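Local coordinates for designed helical repeat protein (PDB 5CWF) that has no known natural function, being a computationally designed repeat protein of stacked helices whose crystal form binds calcium ions, at residues A[69-72]-A[73-76]; A[11-14]-A[15-19]; A[80-83]-A[84-87]; A[158-161]-A[162-166]; A[90-93]-A[94-97]. All blocks are in the same frame, centred on the assembly; numbering follows the deposited sequence. Where two conformers were deposited one is given.

Interaction 1 (A[69-72]-A[73-76]). With CA (calcium ion), chain H.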
# COMPACT_ATOMS: atom_id res chain seq x y z
N ASP A 69 -8.91 12.31 5.12
CA ASP A 69 -8.97 13.46 4.23
C ASP A 69 -8.79 13.03 2.77
O ASP A 69 -8.11 12.04 2.51
CB ASP A 69 -7.89 14.46 4.61
CG ASP A 69 -7.90 15.70 3.75
OD1 ASP A 69 -8.99 16.24 3.49
OD2 ASP A 69 -6.80 16.12 3.32
N ASP A 70 -9.39 13.76 1.83
CA ASP A 70 -9.29 13.41 0.40
C ASP A 70 -7.86 13.24 -0.04
O ASP A 70 -7.50 12.26 -0.72
CB ASP A 70 -9.88 14.51 -0.49
CG ASP A 70 -11.36 14.64 -0.38
OD1 ASP A 70 -12.03 13.74 0.19
OD2 ASP A 70 -11.86 15.68 -0.86
N GLU A 71 -7.02 14.17 0.38
CA GLU A 71 -5.64 14.16 -0.11
C GLU A 71 -4.84 13.03 0.54
O GLU A 71 -3.95 12.46 -0.10
CB GLU A 71 -5.00 15.53 0.08
CG GLU A 71 -5.58 16.56 -0.90
CD GLU A 71 -5.28 16.21 -2.37
OE1 GLU A 71 -4.08 16.04 -2.71
OE2 GLU A 71 -6.25 16.09 -3.17
N VAL A 72 -5.17 12.64 1.76
CA VAL A 72 -4.51 11.49 2.39
C VAL A 72 -5.00 10.18 1.75
O VAL A 72 -4.23 9.22 1.57
CB VAL A 72 -4.76 11.48 3.89
CG1 VAL A 72 -4.14 10.23 4.54
CG2 VAL A 72 -4.15 12.73 4.51
N ALA A 73 -6.29 10.14 1.43
CA ALA A 73 -6.90 9.00 0.78
C ALA A 73 -6.19 8.75 -0.56
O ALA A 73 -5.97 7.61 -0.93
CB ALA A 73 -8.39 9.22 0.56
N ARG A 74 -5.87 9.82 -1.27
CA ARG A 74 -5.15 9.68 -2.53
C ARG A 74 -3.78 9.04 -2.34
O ARG A 74 -3.35 8.24 -3.16
CB ARG A 74 -4.95 11.04 -3.21
CG ARG A 74 -6.09 11.51 -4.01
CD ARG A 74 -5.82 12.95 -4.47
NE ARG A 74 -5.08 13.02 -5.72
CZ ARG A 74 -4.84 14.16 -6.36
NH1 ARG A 74 -5.27 15.28 -5.82
NH2 ARG A 74 -4.20 14.17 -7.52
N GLU A 75 -3.09 9.41 -1.27
CA GLU A 75 -1.76 8.86 -1.02
C GLU A 75 -1.79 7.39 -0.67
O GLU A 75 -0.91 6.65 -1.10
CB GLU A 75 -1.03 9.65 0.06
CG GLU A 75 -0.91 11.13 -0.31
CD GLU A 75 0.36 11.78 0.18
OE1 GLU A 75 1.45 11.20 -0.03
OE2 GLU A 75 0.27 12.87 0.76
N ILE A 76 -2.78 6.96 0.10
CA ILE A 76 -2.91 5.55 0.43
C ILE A 76 -3.25 4.77 -0.84
O ILE A 76 -2.68 3.71 -1.09
CB ILE A 76 -3.95 5.31 1.54
CG1 ILE A 76 -3.36 5.77 2.88
CG2 ILE A 76 -4.30 3.84 1.67
CD1 ILE A 76 -4.39 5.94 4.00
CA CA H . -14.09 15.95 -0.81
O HOH W 1 -16.33 16.76 -1.39
O HOH W 2 -13.48 18.06 -1.48
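E71 and R74, three residues apart in the first turn of helix 70-89, make the one salt bridge of this contact. NH1 of R74 gives a hydrogen bond of 2.9 Å to OE2 of E71, reaching the oxygen on its syn side, and OE2 sits at the edge of the guanidinium and close to its plane. The two chains run side by side, with the carboxylate turned 87° against the guanidinium. A bend at chi2 (-64°) carries the carboxylate of E71 alongside the R74 chain. NH1 has a second acid partner in E26, so this arginine ties two helices together.

Backbone bonds start the helix: N of A73 lies 2.8 Å from O of D69, the N-cap residue, and N of R74 lies 3.0 Å from O of D70. N of I76 bonds to O of V72, whereas the link from E75 N to E71 O is weak. Apolar contact is slight, CG1 of V72 standing 4.3 Å from CD1 of I76.

Metal binding occupies D70, whose OD2 lies 2.2 Å from the calcium ion; two waters and OD1 of D24 also bind it. E75 instead pairs with R119 and R123. The chemistry illustrates how acids near a helix start are shared out: D70 is answered by calcium, E71 by R74 and E75 by two arginines, which probably eases the gathering of negative charge here.

Interaction 2 (A[11-14]-A[15-19])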
# COMPACT_ATOMS: atom_id res chain seq x y z
N ALA A 11 -17.21 -3.09 -2.72
CA ALA A 11 -17.22 -1.92 -1.83
C ALA A 11 -16.33 -0.81 -2.41
O ALA A 11 -16.62 0.38 -2.26
CB ALA A 11 -16.76 -2.30 -0.44
N LEU A 12 -15.22 -1.22 -3.03
CA LEU A 12 -14.34 -0.26 -3.70
C LEU A 12 -15.06 0.41 -4.85
O LEU A 12 -14.91 1.61 -5.04
CB LEU A 12 -13.08 -0.94 -4.21
CG LEU A 12 -12.06 -1.20 -3.10
CD1 LEU A 12 -11.00 -2.19 -3.60
CD2 LEU A 12 -11.43 0.10 -2.64
N LYS A 13 -15.83 -0.36 -5.61
CA LYS A 13 -16.60 0.21 -6.71
C LYS A 13 -17.61 1.23 -6.16
O LYS A 13 -17.85 2.27 -6.78
CB LYS A 13 -17.30 -0.91 -7.49
CG LYS A 13 -17.97 -0.46 -8.76
CD LYS A 13 -18.52 -1.65 -9.53
CE LYS A 13 -19.10 -1.25 -10.87
NZ LYS A 13 -20.51 -0.76 -10.75
N LYS A 14 -18.18 0.95 -5.00
CA LYS A 14 -19.08 1.90 -4.35
C LYS A 14 -18.34 3.14 -3.87
O LYS A 14 -18.88 4.25 -3.89
CB LYS A 14 -19.80 1.26 -3.16
CG LYS A 14 -21.28 0.98 -3.37
CD LYS A 14 -21.53 -0.34 -4.04
CE LYS A 14 -22.94 -0.83 -3.76
NZ LYS A 14 -23.08 -2.28 -4.05
N ALA A 15 -17.12 2.94 -3.39
CA ALA A 15 -16.30 4.06 -2.92
C ALA A 15 -15.94 5.01 -4.06
O ALA A 15 -15.85 6.23 -3.87
CB ALA A 15 -15.04 3.55 -2.24
N VAL A 16 -15.71 4.45 -5.24
CA VAL A 16 -15.39 5.26 -6.41
C VAL A 16 -16.60 6.10 -6.78
O VAL A 16 -16.49 7.27 -7.07
CB VAL A 16 -14.96 4.37 -7.60
CG1 VAL A 16 -14.87 5.17 -8.93
CG2 VAL A 16 -13.60 3.69 -7.31
N GLU A 17 -17.76 5.46 -6.79
CA GLU A 17 -19.00 6.14 -7.15
C GLU A 17 -19.33 7.25 -6.16
O GLU A 17 -19.79 8.34 -6.54
CB GLU A 17 -20.11 5.11 -7.26
CG GLU A 17 -19.90 4.21 -8.49
CD GLU A 17 -20.53 2.83 -8.38
OE1 GLU A 17 -21.25 2.56 -7.39
OE2 GLU A 17 -20.31 2.01 -9.30
N LEU A 18 -19.10 7.00 -4.88
CA LEU A 18 -19.31 8.00 -3.85
C LEU A 18 -18.33 9.15 -4.01
O LEU A 18 -18.69 10.30 -3.83
CB LEU A 18 -19.16 7.38 -2.46
CG LEU A 18 -19.35 8.34 -1.30
CD1 LEU A 18 -20.71 9.04 -1.37
CD2 LEU A 18 -19.21 7.60 0.03
N ALA A 19 -17.07 8.84 -4.29
CA ALA A 19 -16.09 9.89 -4.54
C ALA A 19 -16.54 10.76 -5.71
O ALA A 19 -16.42 12.00 -5.67
CB ALA A 19 -14.70 9.27 -4.84
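N of A15 donates to O of A11 at 2.8 Å, a regular helical bond in the middle of helix 3-21. The same i to i+4 pattern recurs along the segment: N of V16 bonds to O of L12, N of E17 to O of K13, and N of L18 to O of K14, the last at 2.9 Å. This run fixes the turn on which the charged pair is built.

K13 and E17 then give a worked case of a lysine meeting a glutamate one turn further on. NZ of K13 is 3.1 Å from OE2 of E17, a hydrogen-bonded salt bridge in which the oxygen is approached nearly along its C-O bond. The side chains cross obliquely. K13 leaves the helix with CG opposite its backbone N (chi1 -172°), runs extended, and turns only at its last torsion (chi4 -83°), which swings the ammonium over toward the acid. Its aliphatic part also touches the carboxylate, CG of K13 lying 3.4 Å from OE2 of E17. E17 runs extended beyond CG alongside the backbone, its CD 3.2 Å from O of K13. Both residues are exposed, so water probably weakens the attraction.

Below this charged surface, the apolar side of the turn faces the rest of the protein. L12 and V16 pack on I31 of helix 25-44, A19 meets A28 of that helix, and L12 also reaches A58, V61 and L62 of helix 48-67, so this terminal helix is seated against two others.

Interaction 3 (A[80-83]-A[84-87])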
# COMPACT_ATOMS: atom_id res chain seq x y z
N ALA A 80 -0.93 1.90 -2.49
CA ALA A 80 -1.45 0.57 -2.78
C ALA A 80 -1.18 0.18 -4.23
O ALA A 80 -0.67 -0.91 -4.50
CB ALA A 80 -2.94 0.51 -2.50
N ALA A 81 -1.50 1.06 -5.17
CA ALA A 81 -1.30 0.77 -6.59
C ALA A 81 0.19 0.53 -6.89
O ALA A 81 0.53 -0.37 -7.67
CB ALA A 81 -1.85 1.88 -7.46
N GLU A 82 1.08 1.31 -6.28
CA GLU A 82 2.51 1.15 -6.56
C GLU A 82 3.04 -0.15 -5.93
O GLU A 82 3.94 -0.78 -6.50
CB GLU A 82 3.28 2.36 -6.07
CG GLU A 82 2.94 3.66 -6.84
CD GLU A 82 3.21 3.59 -8.35
OE1 GLU A 82 4.34 3.23 -8.75
OE2 GLU A 82 2.27 3.86 -9.14
N ILE A 83 2.50 -0.54 -4.78
CA ILE A 83 2.85 -1.82 -4.16
C ILE A 83 2.48 -2.97 -5.09
O ILE A 83 3.26 -3.91 -5.29
CB ILE A 83 2.13 -1.99 -2.79
CG1 ILE A 83 2.76 -1.11 -1.73
CG2 ILE A 83 2.19 -3.42 -2.31
CD1 ILE A 83 1.93 -0.99 -0.45
N VAL A 84 1.29 -2.89 -5.68
CA VAL A 84 0.86 -3.94 -6.60
C VAL A 84 1.74 -3.94 -7.84
O VAL A 84 2.12 -5.01 -8.31
CB VAL A 84 -0.63 -3.82 -7.00
CG1 VAL A 84 -1.04 -5.01 -7.89
CG2 VAL A 84 -1.51 -3.83 -5.76
N GLU A 85 2.05 -2.76 -8.39
CA GLU A 85 2.94 -2.70 -9.56
C GLU A 85 4.30 -3.36 -9.29
O GLU A 85 4.84 -4.07 -10.15
CB GLU A 85 3.15 -1.24 -10.00
CG GLU A 85 1.95 -0.66 -10.73
CD GLU A 85 2.17 0.77 -11.23
OE1 GLU A 85 3.30 1.30 -11.08
OE2 GLU A 85 1.22 1.35 -11.80
N ALA A 86 4.85 -3.13 -8.10
CA ALA A 86 6.13 -3.71 -7.71
C ALA A 86 6.06 -5.23 -7.59
O ALA A 86 6.98 -5.95 -8.01
CB ALA A 86 6.58 -3.11 -6.38
N LEU A 87 4.95 -5.71 -7.04
CA LEU A 87 4.77 -7.14 -6.91
C LEU A 87 4.56 -7.82 -8.25
O LEU A 87 4.96 -8.97 -8.45
CB LEU A 87 3.58 -7.46 -6.01
CG LEU A 87 3.84 -7.78 -4.55
CD1 LEU A 87 2.53 -8.15 -3.90
CD2 LEU A 87 4.86 -8.91 -4.35
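Two different chi2 torsions bring the carboxylates of E82 and E85 together. Both chains leave the backbone with CG opposite the carbonyl carbon, but E82 bends at chi2 (-59°) while E85 runs on extended (chi2 -177°). The chains therefore lie side by side, pointing the same way, with their carboxylate planes 75° apart.

OE1 of E82 and OE1 of E85 approach to 3.2 Å, and OE2 of E82 is 3.4 Å from OE1 of E85. These are like charges, and the pair is held by cations on other helices. R133 bridges to OE1 of both residues, and R33 reaches OE2 of both; the two arginines, together with a calcium ion, probably offset the repulsion. Underneath, the helix is regular, with N of E85 2.9 Å from O of A81 and N of V84 3.0 Å from O of A80.

I83, V84, A86 and L87 meet mostly apolar side chains: I83 touches L57, M99, L102 and V129, while V84 packs on L57 and A41. The case exemplifies a central helix of a helical repeat protein, largely apolar where neighbouring helices enclose it and acidic along one strip, where E82 and E85 both belong to a calcium site.

Interaction 4 (A[158-161]-A[162-166]). With CA (calcium ion), chain J.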
# COMPACT_ATOMS: atom_id res chain seq x y z
N ASN A 158 1.25 4.59 16.13
CA ASN A 158 0.74 5.88 15.66
C ASN A 158 1.84 6.94 15.66
O ASN A 158 1.69 8.01 16.22
CB ASN A 158 -0.47 6.33 16.50
CG ASN A 158 -1.48 7.14 15.68
OD1 ASN A 158 -1.86 6.75 14.56
ND2 ASN A 158 -1.89 8.28 16.22
N ASP A 159 2.98 6.59 15.08
CA ASP A 159 4.22 7.36 15.22
C ASP A 159 4.64 7.96 13.87
O ASP A 159 5.37 7.33 13.10
CB ASP A 159 5.30 6.46 15.80
CG ASP A 159 6.61 7.18 16.08
OD1 ASP A 159 6.75 8.36 15.70
OD2 ASP A 159 7.50 6.55 16.68
N ASP A 160 4.17 9.18 13.59
CA ASP A 160 4.42 9.81 12.29
C ASP A 160 5.87 10.25 12.16
O ASP A 160 6.43 10.22 11.06
CB ASP A 160 3.47 11.02 12.06
CG ASP A 160 3.47 12.05 13.21
OD1 ASP A 160 3.30 11.67 14.39
OD2 ASP A 160 3.59 13.26 12.94
N GLU A 161 6.50 10.63 13.27
CA GLU A 161 7.89 11.07 13.24
C GLU A 161 8.80 9.91 12.80
O GLU A 161 9.70 10.07 11.96
CB GLU A 161 8.30 11.64 14.61
CG GLU A 161 7.64 13.00 14.96
CD GLU A 161 6.22 12.89 15.56
OE1 GLU A 161 5.81 11.77 15.95
OE2 GLU A 161 5.53 13.94 15.68
N THR A 162 8.57 8.74 13.37
CA THR A 162 9.37 7.57 13.01
C THR A 162 9.09 7.14 11.56
O THR A 162 10.00 6.75 10.84
CB THR A 162 9.10 6.41 14.00
OG1 THR A 162 9.51 6.83 15.30
CG2 THR A 162 9.87 5.16 13.62
N ALA A 163 7.84 7.25 11.12
CA ALA A 163 7.54 6.93 9.73
C ALA A 163 8.38 7.80 8.77
O ALA A 163 8.98 7.30 7.80
CB ALA A 163 6.06 7.12 9.45
N ARG A 164 8.48 9.09 9.06
CA ARG A 164 9.25 9.99 8.20
C ARG A 164 10.73 9.62 8.19
O ARG A 164 11.38 9.70 7.15
CB ARG A 164 9.06 11.46 8.63
CG ARG A 164 7.71 12.03 8.19
CD ARG A 164 7.63 13.57 8.40
NE ARG A 164 7.62 13.96 9.80
CZ ARG A 164 6.53 14.17 10.54
NH1 ARG A 164 5.31 14.09 10.03
NH2 ARG A 164 6.68 14.50 11.80
N GLU A 165 11.27 9.21 9.33
CA GLU A 165 12.66 8.78 9.40
C GLU A 165 12.92 7.54 8.55
O GLU A 165 13.95 7.43 7.88
CB GLU A 165 13.09 8.52 10.84
CG GLU A 165 14.51 8.01 10.96
CD GLU A 165 15.52 8.93 10.29
OE1 GLU A 165 15.39 10.17 10.43
OE2 GLU A 165 16.43 8.41 9.60
N ILE A 166 11.98 6.60 8.58
CA ILE A 166 12.15 5.38 7.78
C ILE A 166 12.12 5.75 6.29
O ILE A 166 12.88 5.21 5.51
CB ILE A 166 11.08 4.33 8.09
CG1 ILE A 166 11.21 3.81 9.52
CG2 ILE A 166 11.18 3.15 7.13
CD1 ILE A 166 9.94 3.18 10.05
CA CA J . 3.42 12.65 16.53
O HOH W 3 3.32 10.41 17.27
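Two loop residues, N158 and D159, lead the backbone into helix 160-176. N158, with its positive phi (48°), is the C-prime residue of the Schellman motif that ends the preceding helix, and D159 is the N-cap of the next. N of A163 closes the first turn by bonding to O of D159 at 3.2 Å. Further bonds follow from R164 N to D160 O and from E165 N to E161 O.

The capping bond runs from N of T162 to OD1 of D159, 3.0 Å long and nearly straight (166°), with the donor well above the carboxylate plane. Beside it, OG1 of T162 gives a hydrogen bond to OD2 of D159, whose very short length of 2.5 Å should be read with caution.

D160 and R164 lie side by side one turn apart, but their salt bridge is weak, OD2 to NH1 being 3.5 Å. The guanidinium stands nearly upright to that carboxylate, and one of its faces covers O of D160. CG of D160 occupies the crowded position between N and the carbonyl carbon (chi1 52°), which turns OD1 toward the metal.

A calcium ion is held by the adjacent acids D160 and E161: OD1 of D160 binds it at 2.4 Å, E161 adds both oxygens, and a further ligand is a bound water, which also donates to O of N158 at 3.1 Å.

Interaction 5 (A[90-93]-A[94-97])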
# COMPACT_ATOMS: atom_id res chain seq x y z
N ASN A 90 8.01 -8.41 -9.55
CA ASN A 90 8.77 -9.46 -8.87
C ASN A 90 8.01 -9.88 -7.63
O ASN A 90 7.90 -9.08 -6.70
CB ASN A 90 10.17 -8.93 -8.53
CG ASN A 90 11.03 -9.94 -7.76
OD1 ASN A 90 10.60 -11.05 -7.44
ND2 ASN A 90 12.28 -9.56 -7.49
N ASN A 91 7.49 -11.12 -7.59
CA ASN A 91 6.77 -11.59 -6.39
C ASN A 91 7.49 -12.79 -5.79
O ASN A 91 6.86 -13.77 -5.39
CB ASN A 91 5.27 -11.91 -6.66
CG ASN A 91 5.03 -13.19 -7.48
OD1 ASN A 91 4.42 -14.16 -7.00
ND2 ASN A 91 5.44 -13.16 -8.72
N SER A 92 8.81 -12.67 -5.71
CA SER A 92 9.62 -13.63 -4.95
C SER A 92 9.10 -13.71 -3.52
O SER A 92 8.37 -12.84 -3.09
CB SER A 92 11.09 -13.20 -4.95
OG SER A 92 11.23 -11.97 -4.25
N ASP A 93 9.46 -14.76 -2.79
CA ASP A 93 8.95 -14.89 -1.42
C ASP A 93 9.40 -13.70 -0.54
O ASP A 93 8.64 -13.22 0.30
CB ASP A 93 9.38 -16.23 -0.83
CG ASP A 93 8.53 -17.41 -1.33
OD1 ASP A 93 7.91 -17.30 -2.42
OD2 ASP A 93 8.47 -18.44 -0.64
N GLU A 94 10.62 -13.21 -0.77
CA GLU A 94 11.11 -12.04 -0.05
C GLU A 94 10.34 -10.76 -0.41
O GLU A 94 9.99 -9.99 0.45
CB GLU A 94 12.61 -11.86 -0.31
CG GLU A 94 13.43 -13.01 0.27
CD GLU A 94 13.12 -13.27 1.74
OE1 GLU A 94 13.18 -12.32 2.55
OE2 GLU A 94 12.76 -14.42 2.06
N MET A 95 10.06 -10.54 -1.70
CA MET A 95 9.28 -9.38 -2.11
C MET A 95 7.89 -9.40 -1.52
O MET A 95 7.37 -8.37 -1.11
CB MET A 95 9.20 -9.30 -3.64
CG MET A 95 10.49 -8.84 -4.27
SD MET A 95 10.83 -7.08 -4.02
CE MET A 95 9.63 -6.34 -5.13
N ALA A 96 7.28 -10.58 -1.47
CA ALA A 96 5.94 -10.69 -0.91
C ALA A 96 5.95 -10.36 0.58
O ALA A 96 5.03 -9.74 1.07
CB ALA A 96 5.35 -12.08 -1.13
N LYS A 97 7.01 -10.74 1.28
CA LYS A 97 7.10 -10.42 2.70
C LYS A 97 7.18 -8.92 2.93
O LYS A 97 6.56 -8.41 3.85
CB LYS A 97 8.30 -11.12 3.34
CG LYS A 97 8.07 -12.62 3.53
CD LYS A 97 9.13 -13.28 4.40
CE LYS A 97 10.52 -13.18 3.83
NZ LYS A 97 11.34 -14.39 4.23
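M95 lays its side chain against N90, its CG reaching 3.7 Å from CG of the asparagine amide, and the two chains cross at about a right angle. They meet where the loop after helix 70-89 enters helix 93-111, and where an Asx turn leads into an N-cap. OD1 of N90 accepts from N of S92 at 3.0 Å, which makes the Asx turn, and S92 then caps the next helix.

The capping bond is the one from N of M95 to OG of S92, 3.1 Å long and fairly straight (160°). S92 achieves it by placing OG between its own N and carbonyl carbon (chi1 65°), so that the hydroxyl oxygen faces the first turn. The helix is carried on by N of A96, bonded to O of S92 at 3.0 Å, and by N of K97, bonded to O of D93.

M95 is folded as well as buried. Bends at chi2 and chi3 curl the chain back over the loop, and its CB lies 3.3 Å from O of N90 while its CG is 3.2 Å from OG of S92. CE packs against O of N90 too, so three carbons of the methionine line the polar turn. Weak bonds join N90 to N136 and N91 to N45, residues just beyond helices 115-134 and 25-44. E94 bends at its own chi2, and NZ of K97 makes a salt bridge with its OE2 at 2.6 Å, on the syn side and 20° out of the carboxylate plane.

How the interactions relate
Along the chain the order is interaction 2, 1, 3, 5 and 4, each a local turn within or at the start of a helix. Interactions 1 and 3 share helix 70-89, their centres about 17 Å apart, and interaction 5 opens the next helix, 93-111. Interactions 3 and 5 are the only pair that touch across space, where L87 and A86 meet M95 and A96, packing those two helices together; their centres lie about 12 Å apart. Interaction 2, on helix 3-21, and interaction 4, on helix 160-176, have their centres about 30 Å apart. Local helix contacts and capped turns thus recur through this all-helical repeat fold, from first helix to last.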